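Local coordinates for protein tannase (Lactobacillus plantarum, PDB 3WA7) that probably hydrolyses the galloyl ester bonds of tannins, as a serine esterase of the alpha/beta-hydrolase fold, at residues G161-G166 with C204-L209. Sequence-based numbering, arbitrary orientation.
Sequences GTSAGG and CPIHNL. With SO4 (sulfate ion), chain C.
Ser163 lies against the loop 204-209, its backbone holding Ile206 and its hydroxyl turned to a bound sulfate ion. The N-H of Ile206 bonds almost straight to Ser163 O (3.2 Å from Ile206 N, 165° at the hydrogen). Pro205 CA adds a CA-H...O contact to the same Ser163 O at 3.4 Å, and Ser163 CA makes one in return to Cys204 O at 3.1 Å.

Packing is tight on the buried side, around Gly166, Cys204 and Pro205. Having no side chain, Gly166 lets its backbone come right up to the proline, with Pro205 CB 3.6 Å from Gly166 C. Cys204 SG, a small and weakly polar tip, fits against Ser163 N at 3.4 Å and also meets Thr162 CG2 at 3.7 Å.

Thr162 and Ser163, both partly exposed, mark the looser side, where small molecules have bound. With OG anti to the backbone N (chi1 -167°), Ser163 meets Ile206 CG1 at 3.3 Å, gives a 2.6 Å hydrogen bond from OG to O4 of the sulfate, probably from the crystallisation liquor, and also bonds His451. Ile206 supplies a greasy flank there, and a glycerol lies close to its side chain.

The strained backbone of Ser163, with its positive phi, within Gly161-Thr162-Ser163-Ala164-Gly165, fits the GxSxG nucleophile elbow of alpha/beta-hydrolases, and Ser163 is probably the nucleophile of a triad with His451 and Asp419. The elbow links strand 157-160 to helix 164-174; the partner loop leaves the adjacent parallel strand 199-203 and leads into helix 209-220, while helix 425-436 packs on His207.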
ATOM      1  N   GLY A 161       1.140   2.068  -5.251  1.00  3.13           N
ATOM      2  CA  GLY A 161       0.097   2.647  -4.431  1.00  4.11           C
ATOM      3  C   GLY A 161       0.683   3.070  -3.104  1.00  3.99           C
ATOM      4  O   GLY A 161       1.776   2.635  -2.742  1.00  5.18           O
ATOM      5  N   THR A 162      -0.045   3.918  -2.390  1.00  4.61           N
ATOM      6  CA  THR A 162       0.393   4.425  -1.093  1.00  4.97           C
ATOM      7  C   THR A 162      -0.620   4.081   0.001  1.00  5.07           C
ATOM      8  O   THR A 162      -1.825   4.136  -0.231  1.00  5.44           O
ATOM      9  CB  THR A 162       0.559   5.962  -1.152  1.00  6.13           C
ATOM     10  OG1 THR A 162       1.587   6.300  -2.093  1.00  4.87           O
ATOM     11  CG2 THR A 162       0.917   6.518   0.213  1.00  6.42           C
ATOM     12  N   SER A 163      -0.121   3.718   1.184  1.00  5.36           N
ATOM     13  CA  SER A 163      -0.969   3.391   2.334  1.00  6.64           C
ATOM     14  C   SER A 163      -1.881   2.204   2.029  1.00  6.18           C
ATOM     15  O   SER A 163      -1.402   1.124   1.698  1.00  5.93           O
ATOM     16  CB  SER A 163      -1.800   4.622   2.725  1.00  7.56           C
ATOM     17  OG  SER A 163      -2.408   4.461   4.000  1.00  7.31           O
ATOM     18  N   ALA A 164      -3.192   2.391   2.153  1.00  5.76           N
ATOM     19  CA  ALA A 164      -4.117   1.306   1.840  1.00  6.06           C
ATOM     20  C   ALA A 164      -3.894   0.924   0.375  1.00  5.95           C
ATOM     21  O   ALA A 164      -4.093  -0.226  -0.019  1.00  4.45           O
ATOM     22  CB  ALA A 164      -5.560   1.757   2.055  1.00  6.75           C
ATOM     23  N   GLY A 165      -3.482   1.906  -0.424  1.00  5.98           N
ATOM     24  CA  GLY A 165      -3.216   1.668  -1.834  1.00  5.02           C
ATOM     25  C   GLY A 165      -1.936   0.873  -1.994  1.00  5.21           C
ATOM     26  O   GLY A 165      -1.728   0.193  -3.000  1.00  5.11           O
ATOM     27  N   GLY A 166      -1.060   0.976  -0.999  1.00  4.81           N
ATOM     28  CA  GLY A 166       0.183   0.226  -1.036  1.00  4.72           C
ATOM     29  C   GLY A 166      -0.130  -1.230  -0.722  1.00  5.39           C
ATOM     30  O   GLY A 166       0.500  -2.149  -1.253  1.00  4.64           O
ATOM     31  N   CYS A 204       4.327   2.675   2.282  1.00  4.86           N
ATOM     32  CA  CYS A 204       3.660   2.472   3.567  1.00  5.84           C
ATOM     33  C   CYS A 204       2.412   1.598   3.472  1.00  4.84           C
ATOM     34  O   CYS A 204       1.323   2.006   3.869  1.00  6.07           O
ATOM     35  CB  CYS A 204       3.318   3.820   4.223  1.00  5.45           C
ATOM     36  SG  CYS A 204       2.279   4.966   3.266  1.00  7.41           S
ATOM     37  N   PRO A 205       2.562   0.368   2.955  1.00  5.59           N
ATOM     38  CA  PRO A 205       1.407  -0.524   2.832  1.00  5.39           C
ATOM     39  C   PRO A 205       0.765  -0.845   4.177  1.00  6.88           C
ATOM     40  O   PRO A 205       1.384  -1.460   5.046  1.00  7.01           O
ATOM     41  CB  PRO A 205       1.991  -1.760   2.150  1.00  5.72           C
ATOM     42  CG  PRO A 205       3.418  -1.772   2.639  1.00  6.40           C
ATOM     43  CD  PRO A 205       3.800  -0.309   2.530  1.00  4.49           C
ATOM     44  N   ILE A 206      -0.477  -0.409   4.343  1.00  5.80           N
ATOM     45  CA  ILE A 206      -1.209  -0.660   5.575  1.00  5.14           C
ATOM     46  C   ILE A 206      -1.883  -2.012   5.377  1.00  5.90           C
ATOM     47  O   ILE A 206      -3.023  -2.092   4.921  1.00  5.68           O
ATOM     48  CB  ILE A 206      -2.259   0.439   5.821  1.00  6.16           C
ATOM     49  CG1 ILE A 206      -1.573   1.808   5.858  1.00  7.91           C
ATOM     50  CG2 ILE A 206      -2.992   0.183   7.132  1.00  6.47           C
ATOM     51  CD1 ILE A 206      -0.595   1.986   7.017  1.00 10.33           C
ATOM     52  N   HIS A 207      -1.145  -3.070   5.705  1.00  6.14           N
ATOM     53  CA  HIS A 207      -1.617  -4.441   5.535  1.00  4.69           C
ATOM     54  C   HIS A 207      -1.411  -5.266   6.806  1.00  4.86           C
ATOM     55  O   HIS A 207      -0.997  -4.734   7.836  1.00  4.43           O
ATOM     56  CB  HIS A 207      -0.857  -5.098   4.384  1.00  4.14           C
ATOM     57  CG  HIS A 207       0.574  -5.403   4.708  1.00  6.80           C
ATOM     58  ND1 HIS A 207       1.527  -4.422   4.885  1.00  6.32           N
ATOM     59  CD2 HIS A 207       1.199  -6.581   4.936  1.00  5.69           C
ATOM     60  CE1 HIS A 207       2.678  -4.984   5.211  1.00  7.12           C
ATOM     61  NE2 HIS A 207       2.506  -6.294   5.249  1.00  6.70           N
ATOM     62  N   ASN A 208      -1.682  -6.569   6.719  1.00  4.56           N
ATOM     63  CA  ASN A 208      -1.546  -7.473   7.869  1.00  4.78           C
ATOM     64  C   ASN A 208      -2.376  -6.867   9.002  1.00  5.96           C
ATOM     65  O   ASN A 208      -1.967  -6.831  10.170  1.00  5.74           O
ATOM     66  CB  ASN A 208      -0.065  -7.594   8.262  1.00  6.56           C
ATOM     67  CG  ASN A 208       0.202  -8.760   9.194  1.00  5.65           C
ATOM     68  OD1 ASN A 208      -0.622  -9.663   9.329  1.00  5.83           O
ATOM     69  ND2 ASN A 208       1.370  -8.751   9.833  1.00  5.88           N
ATOM     70  N   LEU A 209      -3.567  -6.406   8.629  1.00  5.59           N
ATOM     71  CA  LEU A 209      -4.483  -5.738   9.544  1.00  5.29           C
ATOM     72  C   LEU A 209      -4.860  -6.487  10.818  1.00  5.34           C
ATOM     73  O   LEU A 209      -4.982  -5.872  11.879  1.00  7.36           O
ATOM     74  CB  LEU A 209      -5.754  -5.336   8.782  1.00  6.28           C
ATOM     75  CG  LEU A 209      -5.502  -4.533   7.499  1.00  6.05           C
ATOM     76  CD1 LEU A 209      -6.830  -4.251   6.808  1.00  6.77           C
ATOM     77  CD2 LEU A 209      -4.773  -3.225   7.823  1.00  5.46           C
TER
HETATM   78  S   SO4 C 502      -4.702   7.228   4.167  1.00 14.54           S
HETATM   79  O1  SO4 C 502      -4.898   8.104   2.998  1.00 20.98           O
HETATM   80  O2  SO4 C 502      -3.458   7.596   4.859  1.00 20.72           O
HETATM   81  O3  SO4 C 502      -5.830   7.407   5.092  1.00 19.30           O
HETATM   82  O4  SO4 C 502      -4.628   5.825   3.725  1.00 14.71           O